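Putative lipase (Bacteroides thetaiotaomicron VPI-5482, PDB 3BZW) is a GDSL-like lipase/acylhydrolase of the SGNH hydrolase clan that probably cleaves ester bonds, possibly those of lysophospholipids. Local coordinates at residues Gly68-Asp73 and Tyr101-Pro106; Pro136-Asp141 and Ile147-Thr152; Asp141-Arg146 and Asp196-Ala201. All coordinates share one frame; numbering follows the deposited sequence.

From the N terminus, interaction 1 comes first: 68-73 meets 101-106 after helix 74-85, strand 91-95 and helix 98-102, joining a loop to the end of that helix and the turn after it, beside the presumed active site. The chain then runs along the hairpin 111-122/127-136. Its return leads into interaction 2, a short-range closure in which 136-141 folds back onto 147-152, past the first turn of helix 143-157. Interaction 3 starts at Asp141, shared with interaction 2, and crosses it along the sequence, since 141-146 precedes 147-152 and pairs with 196-201. Helix 143-157 links the hairpin base to helix 195-210, while Arg146 and Tyr198 bond back to Gln70 and Val105 of interaction 1.

Interaction 1: Gly68-Asp73 and Tyr101-Pro106; sequences GRQWDD and YNSSVP. With ACT (acetate ion), chain G.
Gln70 extends its carboxamide to Ser103 and Val105, joining two parts of the chain that in the SGNH hydrolase fold border the active site: the loop 68-73, after strand 60-63, and the end of helix 98-102 with the turn that follows it. The CB of Gln70 points toward 101-106. CG lies beside the backbone N (chi1 -61°) and the chain runs on extended, which carries the flat end to 101-106; of its atoms CD, OE1 and NE2 do the touching. CD comes first, 3.8 Å from Ser103 OG. There the group divides. OE1 turns to the methyl CG2 of Val105, 3.5 Å away, and also accepts a hydrogen bond from Arg146 NH1, a charged donor on helix 143-157 that is likely to hold the amide in this rotation. NE2 lies against the serine, 3.3 Å from Ser103 OG, but the angle is too poor for a hydrogen bond; the hydroxyl instead bonds Asn99 O, back in helix 98-102.

The 101-106 segment gets its shape from a Schellman motif: Ser104, with positive phi, is the C' residue, Ser104 N bonds Tyr101 O, and Val105 N returns to Asp100 O. This turn brings Val105 round to Gln70. Within 68-73, Asp73 N bonds Gln70 O at 2.9 Å, and Arg69 NH1 makes a salt bridge of 3.0 Å to Asp73 OD2, approaching from above the carboxylate plane while the oxygen lies in the plane of the guanidinium. Just ahead of Arg69 the chain borders a bound acetate, probably from the crystallisation liquor, which is also hydrogen-bonded to Ser35 N, Asn99 ND2 and His242 NE2, an arrangement consistent with the family's oxyanion hole; Gly68 N donates to acetate OXT at 2.7 Å, with an N-H...O angle of 157°.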
ATOM      1  N   GLY A  68     -22.721  35.310  -4.592  1.00  8.17           N
ATOM      2  CA  GLY A  68     -21.325  35.484  -4.955  1.00  8.16           C
ATOM      3  C   GLY A  68     -20.286  35.655  -3.859  1.00  8.43           C
ATOM      4  O   GLY A  68     -19.093  35.723  -4.161  1.00  7.51           O
ATOM      5  N   ARG A  69     -20.701  35.719  -2.598  1.00  6.70           N
ATOM      6  CA  ARG A  69     -19.729  35.900  -1.525  1.00  6.06           C
ATOM      7  C   ARG A  69     -18.877  34.663  -1.265  1.00  6.27           C
ATOM      8  O   ARG A  69     -19.289  33.529  -1.537  1.00  4.21           O
ATOM      9  CB  ARG A  69     -20.431  36.351  -0.238  1.00  6.23           C
ATOM     10  CG  ARG A  69     -21.091  37.724  -0.375  1.00  7.66           C
ATOM     11  CD  ARG A  69     -20.058  38.782  -0.763  1.00 12.59           C
ATOM     12  NE  ARG A  69     -20.667  40.023  -1.244  1.00 16.63           N
ATOM     13  CZ  ARG A  69     -21.191  40.963  -0.462  1.00 18.08           C
ATOM     14  NH1 ARG A  69     -21.184  40.821   0.858  1.00 18.21           N
ATOM     15  NH2 ARG A  69     -21.720  42.054  -1.003  1.00 16.80           N
ATOM     16  N   GLN A  70     -17.680  34.903  -0.742  1.00  7.44           N
ATOM     17  CA  GLN A  70     -16.717  33.846  -0.447  1.00  7.61           C
ATOM     18  C   GLN A  70     -16.389  33.820   1.043  1.00  6.84           C
ATOM     19  O   GLN A  70     -16.900  34.637   1.810  1.00  7.36           O
ATOM     20  CB  GLN A  70     -15.449  34.088  -1.266  1.00  7.21           C
ATOM     21  CG  GLN A  70     -15.691  34.056  -2.773  1.00  8.99           C
ATOM     22  CD  GLN A  70     -14.608  34.775  -3.553  1.00  8.95           C
ATOM     23  OE1 GLN A  70     -13.424  34.641  -3.257  1.00 11.51           O
ATOM     24  NE2 GLN A  70     -15.012  35.536  -4.564  1.00 11.25           N
ATOM     25  N   TRP A  71     -15.534  32.889   1.456  1.00  4.30           N
ATOM     26  CA  TRP A  71     -15.177  32.787   2.865  1.00  4.71           C
ATOM     27  C   TRP A  71     -14.548  34.049   3.447  1.00  4.20           C
ATOM     28  O   TRP A  71     -14.484  34.197   4.668  1.00  5.01           O
ATOM     29  CB  TRP A  71     -14.246  31.588   3.114  1.00  3.84           C
ATOM     30  CG  TRP A  71     -14.954  30.430   3.764  1.00  3.80           C
ATOM     31  CD1 TRP A  71     -15.620  29.411   3.137  1.00  4.18           C
ATOM     32  CD2 TRP A  71     -15.116  30.209   5.170  1.00  3.95           C
ATOM     33  NE1 TRP A  71     -16.187  28.570   4.069  1.00  2.97           N
ATOM     34  CE2 TRP A  71     -15.895  29.038   5.324  1.00  4.14           C
ATOM     35  CE3 TRP A  71     -14.682  30.890   6.319  1.00  4.77           C
ATOM     36  CZ2 TRP A  71     -16.247  28.532   6.580  1.00  5.26           C
ATOM     37  CZ3 TRP A  71     -15.033  30.388   7.569  1.00  5.71           C
ATOM     38  CH2 TRP A  71     -15.809  29.220   7.688  1.00  5.25           C
ATOM     39  N   ASP A  72     -14.099  34.968   2.595  1.00  5.69           N
ATOM     40  CA  ASP A  72     -13.493  36.198   3.104  1.00  7.39           C
ATOM     41  C   ASP A  72     -14.557  37.161   3.626  1.00  6.82           C
ATOM     42  O   ASP A  72     -14.241  38.152   4.287  1.00  6.81           O
ATOM     43  CB  ASP A  72     -12.643  36.883   2.019  1.00  6.99           C
ATOM     44  CG  ASP A  72     -13.460  37.324   0.814  1.00 10.00           C
ATOM     45  OD1 ASP A  72     -14.504  36.702   0.526  1.00 11.88           O
ATOM     46  OD2 ASP A  72     -13.040  38.286   0.136  1.00 10.81           O
ATOM     47  N   ASP A  73     -15.819  36.847   3.348  1.00  6.70           N
ATOM     48  CA  ASP A  73     -16.932  37.689   3.772  1.00  7.79           C
ATOM     49  C   ASP A  73     -17.591  37.197   5.065  1.00  7.10           C
ATOM     50  O   ASP A  73     -18.535  37.814   5.556  1.00  7.62           O
ATOM     51  CB  ASP A  73     -17.976  37.762   2.646  1.00  8.02           C
ATOM     52  CG  ASP A  73     -18.956  38.918   2.818  1.00 10.13           C
ATOM     53  OD1 ASP A  73     -18.496  40.062   3.041  1.00  6.46           O
ATOM     54  OD2 ASP A  73     -20.181  38.684   2.717  1.00  7.56           O
ATOM     55  N   TYR A 101     -13.987  28.299  -4.657  1.00  2.98           N
ATOM     56  CA  TYR A 101     -13.564  27.346  -5.678  1.00  4.79           C
ATOM     57  C   TYR A 101     -13.681  27.997  -7.052  1.00  5.69           C
ATOM     58  O   TYR A 101     -12.725  28.025  -7.827  1.00  6.09           O
ATOM     59  CB  TYR A 101     -14.435  26.083  -5.646  1.00  3.27           C
ATOM     60  CG  TYR A 101     -14.420  25.309  -6.953  1.00  4.21           C
ATOM     61  CD1 TYR A 101     -13.312  24.549  -7.335  1.00  3.21           C
ATOM     62  CD2 TYR A 101     -15.501  25.385  -7.830  1.00  4.86           C
ATOM     63  CE1 TYR A 101     -13.284  23.881  -8.574  1.00  5.30           C
ATOM     64  CE2 TYR A 101     -15.485  24.734  -9.059  1.00  4.97           C
ATOM     65  CZ  TYR A 101     -14.378  23.987  -9.427  1.00  6.03           C
ATOM     66  OH  TYR A 101     -14.382  23.364 -10.649  1.00  5.94           O
ATOM     67  N   ASN A 102     -14.861  28.533  -7.347  1.00  5.07           N
ATOM     68  CA  ASN A 102     -15.100  29.161  -8.639  1.00  5.24           C
ATOM     69  C   ASN A 102     -14.165  30.336  -8.924  1.00  5.88           C
ATOM     70  O   ASN A 102     -13.773  30.558 -10.071  1.00  7.09           O
ATOM     71  CB  ASN A 102     -16.554  29.633  -8.733  1.00  5.29           C
ATOM     72  CG  ASN A 102     -16.877  30.240 -10.085  1.00  5.19           C
ATOM     73  OD1 ASN A 102     -17.359  31.375 -10.176  1.00  7.63           O
ATOM     74  ND2 ASN A 102     -16.615  29.485 -11.144  1.00  3.14           N
ATOM     75  N   SER A 103     -13.796  31.073  -7.883  1.00  5.48           N
ATOM     76  CA  SER A 103     -12.925  32.230  -8.051  1.00  5.86           C
ATOM     77  C   SER A 103     -11.434  31.911  -7.955  1.00  5.77           C
ATOM     78  O   SER A 103     -10.601  32.813  -7.838  1.00  6.71           O
ATOM     79  CB  SER A 103     -13.307  33.309  -7.036  1.00  6.70           C
ATOM     80  OG  SER A 103     -14.649  33.731  -7.255  1.00  7.94           O
ATOM     81  N   SER A 104     -11.110  30.623  -8.008  1.00  5.42           N
ATOM     82  CA  SER A 104      -9.727  30.149  -7.952  1.00  5.27           C
ATOM     83  C   SER A 104      -8.906  30.685  -6.781  1.00  5.68           C
ATOM     84  O   SER A 104      -7.767  31.120  -6.966  1.00  5.68           O
ATOM     85  CB  SER A 104      -9.004  30.481  -9.264  1.00  6.06           C
ATOM     86  OG  SER A 104      -9.686  29.922 -10.372  1.00  6.38           O
ATOM     87  N   VAL A 105      -9.479  30.648  -5.582  1.00  4.69           N
ATOM     88  CA  VAL A 105      -8.777  31.102  -4.383  1.00  6.00           C
ATOM     89  C   VAL A 105      -7.798  30.000  -3.976  1.00  6.50           C
ATOM     90  O   VAL A 105      -8.212  28.887  -3.658  1.00  6.44           O
ATOM     91  CB  VAL A 105      -9.762  31.339  -3.199  1.00  5.75           C
ATOM     92  CG1 VAL A 105      -8.985  31.730  -1.948  1.00  6.24           C
ATOM     93  CG2 VAL A 105     -10.767  32.422  -3.557  1.00  4.48           C
ATOM     94  N   PRO A 106      -6.488  30.295  -3.976  1.00  6.30           N
ATOM     95  CA  PRO A 106      -5.505  29.276  -3.594  1.00  6.01           C
ATOM     96  C   PRO A 106      -5.810  28.708  -2.209  1.00  5.98           C
ATOM     97  O   PRO A 106      -6.192  29.446  -1.298  1.00  5.74           O
ATOM     98  CB  PRO A 106      -4.182  30.039  -3.630  1.00  6.33           C
ATOM     99  CG  PRO A 106      -4.426  31.075  -4.689  1.00  8.13           C
ATOM    100  CD  PRO A 106      -5.818  31.552  -4.351  1.00  5.85           C
TER
HETATM  101  C   ACT G 301     -23.314  31.687  -5.437  1.00  9.06           C
HETATM  102  O   ACT G 301     -23.645  31.905  -6.589  1.00  9.73           O
HETATM  103  OXT ACT G 301     -23.117  32.619  -4.676  1.00  8.64           O
HETATM  104  CH3 ACT G 301     -23.166  30.268  -4.948  1.00  7.95           C

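Interaction 2: Pro136-Asp141 and Ile147-Thr152; sequences PVMTQD and INIGIT
The carboxamide of Asn148 turns its N-H edge to Val137 O: ND2 donates to Val137 O over 3.0 Å, nearly straight at 174°, with the oxygen in the amide plane of Asn148 but the nitrogen standing 36° above the carbonyl plane. ND2 also donates to Trp110 O, and OD1 accepts from Trp209 NE1, so three bonds fix the rotation of this buried amide. Pro136 CB flanks it, 4.1 Å from Asn148 ND2. An aspartate here, having no N-H to give, would probably leave Val137 O and Trp110 O without this donor and place a carboxylate oxygen against them.

The contact joins the end of the hairpin 111-122/127-136 to helix 143-157, with an ST turn on the way: Thr139 OG1 accepts from Asp141 N at 3.0 Å. Between the hairpin and this turn, Met138, present as selenomethionine, bends at chi2 (-68°) and again at chi3, and lies over the helix. Its SE rests 3.8 Å from Asn148 CB, and its methyl CE comes within 3.2 Å of Thr152 OG1, the two side chains crossing at about a right angle. That hydroxyl donates to Asn148 O, which also takes the helical bond from Thr152 N on the opposite face of its plane. Ile149 supplies the apolar side: CG1 lies 4.1 Å from Met138 CB, and CD1 packs against the backbone, 3.5 Å from Thr139 N, with Gln140 CG packed across this methyl.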
ATOM      1  N   PRO A 136      -1.248  30.125  13.317  1.00  8.62           N
ATOM      2  CA  PRO A 136      -2.175  30.123  12.184  1.00  7.57           C
ATOM      3  C   PRO A 136      -1.899  31.253  11.197  1.00  8.83           C
ATOM      4  O   PRO A 136      -1.499  32.352  11.589  1.00  7.24           O
ATOM      5  CB  PRO A 136      -3.545  30.247  12.855  1.00  9.10           C
ATOM      6  CG  PRO A 136      -3.243  30.973  14.126  1.00 11.23           C
ATOM      7  CD  PRO A 136      -1.966  30.314  14.586  1.00  7.32           C
ATOM      8  N   VAL A 137      -2.097  30.967   9.915  1.00  6.75           N
ATOM      9  CA  VAL A 137      -1.889  31.967   8.879  1.00  7.92           C
ATOM     10  C   VAL A 137      -3.178  32.768   8.761  1.00  8.19           C
ATOM     11  O   VAL A 137      -4.205  32.242   8.345  1.00  7.95           O
ATOM     12  CB  VAL A 137      -1.578  31.319   7.507  1.00  8.73           C
ATOM     13  CG1 VAL A 137      -1.275  32.398   6.479  1.00  8.96           C
ATOM     14  CG2 VAL A 137      -0.404  30.356   7.633  1.00 10.04           C
HETATM   15  N   MSE A 138      -3.126  34.038   9.145  1.00  7.12           N
HETATM   16  CA  MSE A 138      -4.298  34.895   9.071  1.00  9.04           C
HETATM   17  C   MSE A 138      -4.191  35.772   7.826  1.00  9.13           C
HETATM   18  O   MSE A 138      -3.672  36.884   7.882  1.00  9.44           O
HETATM   19  CB  MSE A 138      -4.395  35.769  10.329  1.00 12.18           C
HETATM   20  CG  MSE A 138      -4.429  34.981  11.638  1.00 16.36           C
HETATM   21 SE   MSE A 138      -6.053  33.944  11.857  1.00 24.36          SE
HETATM   22  CE  MSE A 138      -6.407  34.311  13.716  1.00 25.25           C
ATOM     23  N   THR A 139      -4.677  35.265   6.700  1.00  8.63           N
ATOM     24  CA  THR A 139      -4.624  36.018   5.451  1.00  9.85           C
ATOM     25  C   THR A 139      -5.863  35.753   4.613  1.00  9.08           C
ATOM     26  O   THR A 139      -6.439  34.669   4.668  1.00  7.61           O
ATOM     27  CB  THR A 139      -3.383  35.632   4.616  1.00 10.86           C
ATOM     28  OG1 THR A 139      -3.387  36.357   3.377  1.00  9.89           O
ATOM     29  CG2 THR A 139      -3.390  34.140   4.319  1.00 10.97           C
ATOM     30  N   GLN A 140      -6.273  36.753   3.841  1.00  9.87           N
ATOM     31  CA  GLN A 140      -7.436  36.615   2.975  1.00  9.91           C
ATOM     32  C   GLN A 140      -6.973  36.164   1.596  1.00  8.82           C
ATOM     33  O   GLN A 140      -7.786  35.962   0.696  1.00  8.16           O
ATOM     34  CB  GLN A 140      -8.171  37.950   2.857  1.00 12.83           C
ATOM     35  CG  GLN A 140      -8.720  38.470   4.173  1.00 17.86           C
ATOM     36  CD  GLN A 140      -9.441  39.793   4.018  1.00 22.01           C
ATOM     37  OE1 GLN A 140     -10.406  39.901   3.261  1.00 24.30           O
ATOM     38  NE2 GLN A 140      -8.977  40.808   4.738  1.00 23.02           N
ATOM     39  N   ASP A 141      -5.662  36.006   1.435  1.00  8.74           N
ATOM     40  CA  ASP A 141      -5.101  35.589   0.152  1.00  9.97           C
ATOM     41  C   ASP A 141      -5.350  34.115  -0.146  1.00  8.72           C
ATOM     42  O   ASP A 141      -5.291  33.698  -1.297  1.00  8.03           O
ATOM     43  CB  ASP A 141      -3.589  35.835   0.104  1.00 14.10           C
ATOM     44  CG  ASP A 141      -3.214  37.288   0.337  1.00 18.50           C
ATOM     45  OD1 ASP A 141      -3.940  38.183  -0.143  1.00 19.93           O
ATOM     46  OD2 ASP A 141      -2.175  37.530   0.987  1.00 21.71           O
ATOM     47  N   ILE A 147     -10.470  30.735   6.287  1.00  5.26           N
ATOM     48  CA  ILE A 147     -11.173  29.925   7.270  1.00  5.32           C
ATOM     49  C   ILE A 147     -10.618  30.241   8.661  1.00  6.37           C
ATOM     50  O   ILE A 147     -11.373  30.340   9.629  1.00  4.46           O
ATOM     51  CB  ILE A 147     -11.032  28.414   6.958  1.00  5.30           C
ATOM     52  CG1 ILE A 147     -11.799  28.087   5.671  1.00  5.07           C
ATOM     53  CG2 ILE A 147     -11.581  27.581   8.111  1.00  5.83           C
ATOM     54  CD1 ILE A 147     -11.622  26.654   5.178  1.00  4.43           C
ATOM     55  N   ASN A 148      -9.301  30.411   8.756  1.00  5.96           N
ATOM     56  CA  ASN A 148      -8.682  30.737  10.038  1.00  5.55           C
ATOM     57  C   ASN A 148      -9.241  32.061  10.556  1.00  5.26           C
ATOM     58  O   ASN A 148      -9.625  32.171  11.721  1.00  5.08           O
ATOM     59  CB  ASN A 148      -7.158  30.853   9.905  1.00  5.18           C
ATOM     60  CG  ASN A 148      -6.476  29.506   9.745  1.00  5.92           C
ATOM     61  OD1 ASN A 148      -7.022  28.466  10.118  1.00  5.33           O
ATOM     62  ND2 ASN A 148      -5.261  29.524   9.209  1.00  5.93           N
ATOM     63  N   ILE A 149      -9.277  33.065   9.682  1.00  4.74           N
ATOM     64  CA  ILE A 149      -9.796  34.384  10.045  1.00  5.38           C
ATOM     65  C   ILE A 149     -11.288  34.302  10.387  1.00  6.19           C
ATOM     66  O   ILE A 149     -11.743  34.875  11.383  1.00  4.85           O
ATOM     67  CB  ILE A 149      -9.624  35.392   8.883  1.00  6.98           C
ATOM     68  CG1 ILE A 149      -8.138  35.682   8.655  1.00  7.59           C
ATOM     69  CG2 ILE A 149     -10.398  36.673   9.187  1.00  7.15           C
ATOM     70  CD1 ILE A 149      -7.843  36.484   7.392  1.00 10.23           C
ATOM     71  N   GLY A 150     -12.037  33.586   9.555  1.00  5.46           N
ATOM     72  CA  GLY A 150     -13.470  33.449   9.764  1.00  6.13           C
ATOM     73  C   GLY A 150     -13.891  32.757  11.048  1.00  7.09           C
ATOM     74  O   GLY A 150     -14.754  33.254  11.775  1.00  6.86           O
ATOM     75  N   ILE A 151     -13.300  31.603  11.334  1.00  5.99           N
ATOM     76  CA  ILE A 151     -13.651  30.885  12.549  1.00  6.40           C
ATOM     77  C   ILE A 151     -13.193  31.663  13.784  1.00  7.02           C
ATOM     78  O   ILE A 151     -13.858  31.645  14.820  1.00  6.80           O
ATOM     79  CB  ILE A 151     -13.064  29.455  12.545  1.00  4.95           C
ATOM     80  CG1 ILE A 151     -13.708  28.648  11.406  1.00  7.00           C
ATOM     81  CG2 ILE A 151     -13.340  28.766  13.874  1.00  5.06           C
ATOM     82  CD1 ILE A 151     -13.236  27.209  11.301  1.00  6.87           C
ATOM     83  N   THR A 152     -12.065  32.360  13.672  1.00  6.83           N
ATOM     84  CA  THR A 152     -11.566  33.159  14.784  1.00  6.61           C
ATOM     85  C   THR A 152     -12.598  34.223  15.155  1.00  7.03           C
ATOM     86  O   THR A 152     -12.971  34.366  16.323  1.00  6.33           O
ATOM     87  CB  THR A 152     -10.237  33.855  14.414  1.00  9.22           C
ATOM     88  OG1 THR A 152      -9.192  32.877  14.358  1.00  9.83           O
ATOM     89  CG2 THR A 152      -9.880  34.927  15.443  1.00 10.78           C
TER

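Interaction 3: Asp141-Arg146 and Asp196-Ala201. With SO4 (sulfate ion), chain L.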
ATOM      1  N   ASP A 141      -5.662  36.006   1.435  1.00  8.74           N
ATOM      2  CA  ASP A 141      -5.101  35.589   0.152  1.00  9.97           C
ATOM      3  C   ASP A 141      -5.350  34.115  -0.146  1.00  8.72           C
ATOM      4  O   ASP A 141      -5.291  33.698  -1.297  1.00  8.03           O
ATOM      5  CB  ASP A 141      -3.589  35.835   0.104  1.00 14.10           C
ATOM      6  CG  ASP A 141      -3.214  37.288   0.337  1.00 18.50           C
ATOM      7  OD1 ASP A 141      -3.940  38.183  -0.143  1.00 19.93           O
ATOM      8  OD2 ASP A 141      -2.175  37.530   0.987  1.00 21.71           O
ATOM      9  N   THR A 142      -5.622  33.326   0.888  1.00  7.05           N
ATOM     10  CA  THR A 142      -5.845  31.898   0.688  1.00  6.55           C
ATOM     11  C   THR A 142      -7.119  31.403   1.358  1.00  6.29           C
ATOM     12  O   THR A 142      -7.664  32.058   2.245  1.00  6.08           O
ATOM     13  CB  THR A 142      -4.663  31.077   1.229  1.00  5.63           C
ATOM     14  OG1 THR A 142      -4.670  31.122   2.658  1.00  5.99           O
ATOM     15  CG2 THR A 142      -3.343  31.648   0.721  1.00  6.76           C
ATOM     16  N   TYR A 143      -7.582  30.233   0.928  1.00  5.31           N
ATOM     17  CA  TYR A 143      -8.800  29.637   1.463  1.00  3.79           C
ATOM     18  C   TYR A 143      -8.623  29.236   2.929  1.00  4.89           C
ATOM     19  O   TYR A 143      -9.468  29.546   3.771  1.00  4.20           O
ATOM     20  CB  TYR A 143      -9.177  28.416   0.625  1.00  2.92           C
ATOM     21  CG  TYR A 143     -10.556  27.860   0.904  1.00  3.95           C
ATOM     22  CD1 TYR A 143     -11.699  28.639   0.703  1.00  2.36           C
ATOM     23  CD2 TYR A 143     -10.723  26.542   1.322  1.00  3.69           C
ATOM     24  CE1 TYR A 143     -12.973  28.114   0.903  1.00  3.84           C
ATOM     25  CE2 TYR A 143     -11.992  26.009   1.530  1.00  2.51           C
ATOM     26  CZ  TYR A 143     -13.111  26.798   1.313  1.00  4.75           C
ATOM     27  OH  TYR A 143     -14.364  26.261   1.475  1.00  4.51           O
ATOM     28  N   ARG A 144      -7.528  28.543   3.231  1.00  2.88           N
ATOM     29  CA  ARG A 144      -7.262  28.122   4.603  1.00  4.99           C
ATOM     30  C   ARG A 144      -7.083  29.358   5.476  1.00  6.18           C
ATOM     31  O   ARG A 144      -7.498  29.378   6.638  1.00  5.06           O
ATOM     32  CB  ARG A 144      -6.014  27.235   4.653  1.00  4.89           C
ATOM     33  CG  ARG A 144      -6.276  25.806   4.184  1.00  5.64           C
ATOM     34  CD  ARG A 144      -4.987  25.043   3.936  1.00  6.42           C
ATOM     35  NE  ARG A 144      -5.237  23.620   3.711  1.00  7.52           N
ATOM     36  CZ  ARG A 144      -4.340  22.770   3.229  1.00  6.96           C
ATOM     37  NH1 ARG A 144      -3.125  23.191   2.911  1.00 10.26           N
ATOM     38  NH2 ARG A 144      -4.651  21.489   3.077  1.00 10.48           N
ATOM     39  N   GLY A 145      -6.472  30.391   4.904  1.00  5.05           N
ATOM     40  CA  GLY A 145      -6.271  31.626   5.642  1.00  5.77           C
ATOM     41  C   GLY A 145      -7.606  32.271   5.966  1.00  5.71           C
ATOM     42  O   GLY A 145      -7.806  32.796   7.061  1.00  5.73           O
ATOM     43  N   ARG A 146      -8.526  32.231   5.006  1.00  5.40           N
ATOM     44  CA  ARG A 146      -9.852  32.813   5.194  1.00  5.68           C
ATOM     45  C   ARG A 146     -10.646  32.052   6.249  1.00  5.28           C
ATOM     46  O   ARG A 146     -11.413  32.643   7.010  1.00  4.54           O
ATOM     47  CB  ARG A 146     -10.622  32.810   3.870  1.00  6.03           C
ATOM     48  CG  ARG A 146     -10.025  33.722   2.816  1.00  6.96           C
ATOM     49  CD  ARG A 146     -10.809  33.646   1.516  1.00  6.51           C
ATOM     50  NE  ARG A 146     -10.313  34.606   0.535  1.00  8.63           N
ATOM     51  CZ  ARG A 146     -10.937  34.900  -0.599  1.00 10.40           C
ATOM     52  NH1 ARG A 146     -12.085  34.304  -0.894  1.00 10.70           N
ATOM     53  NH2 ARG A 146     -10.418  35.790  -1.435  1.00 10.16           N
ATOM     54  N   ASP A 196     -13.148  19.493  -4.523  1.00  5.03           N
ATOM     55  CA  ASP A 196     -12.782  18.630  -3.392  1.00  5.62           C
ATOM     56  C   ASP A 196     -11.959  19.340  -2.318  1.00  4.99           C
ATOM     57  O   ASP A 196     -12.219  19.197  -1.125  1.00  4.09           O
ATOM     58  CB  ASP A 196     -11.953  17.437  -3.882  1.00  7.22           C
ATOM     59  CG  ASP A 196     -12.649  16.636  -4.958  1.00  8.41           C
ATOM     60  OD1 ASP A 196     -13.508  17.195  -5.671  1.00  5.83           O
ATOM     61  OD2 ASP A 196     -12.314  15.440  -5.099  1.00 10.84           O
ATOM     62  N   ALA A 197     -10.943  20.077  -2.754  1.00  5.70           N
ATOM     63  CA  ALA A 197     -10.057  20.786  -1.836  1.00  5.26           C
ATOM     64  C   ALA A 197     -10.799  21.774  -0.948  1.00  5.91           C
ATOM     65  O   ALA A 197     -10.451  21.952   0.220  1.00  5.14           O
ATOM     66  CB  ALA A 197      -8.974  21.512  -2.622  1.00  5.81           C
ATOM     67  N   TYR A 198     -11.825  22.409  -1.502  1.00  5.51           N
ATOM     68  CA  TYR A 198     -12.596  23.397  -0.764  1.00  5.61           C
ATOM     69  C   TYR A 198     -13.588  22.745   0.188  1.00  4.64           C
ATOM     70  O   TYR A 198     -13.975  23.338   1.185  1.00  5.84           O
ATOM     71  CB  TYR A 198     -13.290  24.335  -1.755  1.00  5.25           C
ATOM     72  CG  TYR A 198     -12.288  25.044  -2.639  1.00  7.01           C
ATOM     73  CD1 TYR A 198     -11.771  26.296  -2.283  1.00  7.94           C
ATOM     74  CD2 TYR A 198     -11.776  24.420  -3.778  1.00  6.18           C
ATOM     75  CE1 TYR A 198     -10.760  26.900  -3.037  1.00  6.71           C
ATOM     76  CE2 TYR A 198     -10.767  25.014  -4.537  1.00  6.20           C
ATOM     77  CZ  TYR A 198     -10.261  26.249  -4.160  1.00  6.90           C
ATOM     78  OH  TYR A 198      -9.240  26.812  -4.890  1.00  6.72           O
ATOM     79  N   VAL A 199     -13.981  21.515  -0.119  1.00  5.44           N
ATOM     80  CA  VAL A 199     -14.894  20.766   0.731  1.00  5.85           C
ATOM     81  C   VAL A 199     -14.086  20.198   1.906  1.00  6.18           C
ATOM     82  O   VAL A 199     -14.463  20.338   3.072  1.00  3.84           O
ATOM     83  CB  VAL A 199     -15.538  19.597  -0.061  1.00  6.33           C
ATOM     84  CG1 VAL A 199     -16.304  18.681   0.875  1.00  6.63           C
ATOM     85  CG2 VAL A 199     -16.466  20.154  -1.132  1.00  6.73           C
ATOM     86  N   GLN A 200     -12.956  19.580   1.584  1.00  5.83           N
ATOM     87  CA  GLN A 200     -12.105  18.972   2.601  1.00  5.38           C
ATOM     88  C   GLN A 200     -11.524  19.943   3.625  1.00  5.96           C
ATOM     89  O   GLN A 200     -11.409  19.601   4.802  1.00  5.02           O
ATOM     90  CB  GLN A 200     -10.986  18.173   1.933  1.00  6.60           C
ATOM     91  CG  GLN A 200     -11.487  16.965   1.125  1.00  7.81           C
ATOM     92  CD  GLN A 200     -12.367  16.024   1.939  1.00 10.06           C
ATOM     93  OE1 GLN A 200     -12.015  15.632   3.053  1.00  7.52           O
ATOM     94  NE2 GLN A 200     -13.516  15.648   1.376  1.00 10.50           N
ATOM     95  N   ALA A 201     -11.165  21.149   3.192  1.00  5.31           N
ATOM     96  CA  ALA A 201     -10.599  22.139   4.109  1.00  5.34           C
ATOM     97  C   ALA A 201     -11.599  22.466   5.218  1.00  6.26           C
ATOM     98  O   ALA A 201     -11.219  22.669   6.373  1.00  4.62           O
ATOM     99  CB  ALA A 201     -10.227  23.410   3.351  1.00  4.95           C
TER
HETATM  100  S   SO4 L 303      -1.651  19.697   2.265  1.00 41.01           S
HETATM  101  O1  SO4 L 303      -1.299  18.607   1.327  1.00 39.36           O
HETATM  102  O2  SO4 L 303      -2.976  19.413   2.851  1.00 39.41           O
HETATM  103  O3  SO4 L 303      -0.650  19.767   3.348  1.00 39.27           O
HETATM  104  O4  SO4 L 303      -1.688  20.983   1.542  1.00 39.23           O
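At Tyr143 a chi1 of -169° sets CG across from the main-chain nitrogen and sends the ring to helix 195-210, whereas Tyr198 keeps CG beside its own nitrogen (chi1 -59°) and brings the edge of its ring, at CD1, over the face of Tyr143. The result is an edge-to-face pair, centroids 4.8 Å apart and planes at 65°. Tyr198 CD1 stands over the centre of the Tyr143 ring, 3.5 Å above its plane. Ala201 closes in at the edge of the same ring, its CB 3.6 Å from Tyr143 CE2. At the far end of the ring, Tyr143 OH donates to Tyr198 O at 3.0 Å, tilted from the carbonyl plane, so one residue of the partner helix receives both the ring face and the hydroxyl of the tyrosine. Tyr198 OH, for its part, bonds Val105 O and Asn189 ND2, which gives this buried side chain a polar hold at its end.

The neighbouring turn is shaped by Thr142 at the N-cap of helix 143-157, where OG1 accepts from Gly145 N at 3.0 Å. Arg144, extended from CG to NE, reaches a bound sulfate, probably from the crystallisation liquor. It grips the ion at the guanidinium edge with NH1 to O4 at 3.0 Å and NH2 to O2 at 2.7 Å; NH1 also serves Gly108 O, and Thr130 of a third subunit binds the same sulfate.

The contact thus packs the N-terminal turn of helix 143-157 on the first turns of helix 195-210. Asp100 of helix 98-102 touches both tyrosines, the ring of Trp71 meets Tyr143 almost at a right angle, and near the start of helix 195-210 Asp196 forms a salt bridge with Arg134 of a second subunit, in the strand 127-136 of its hairpin.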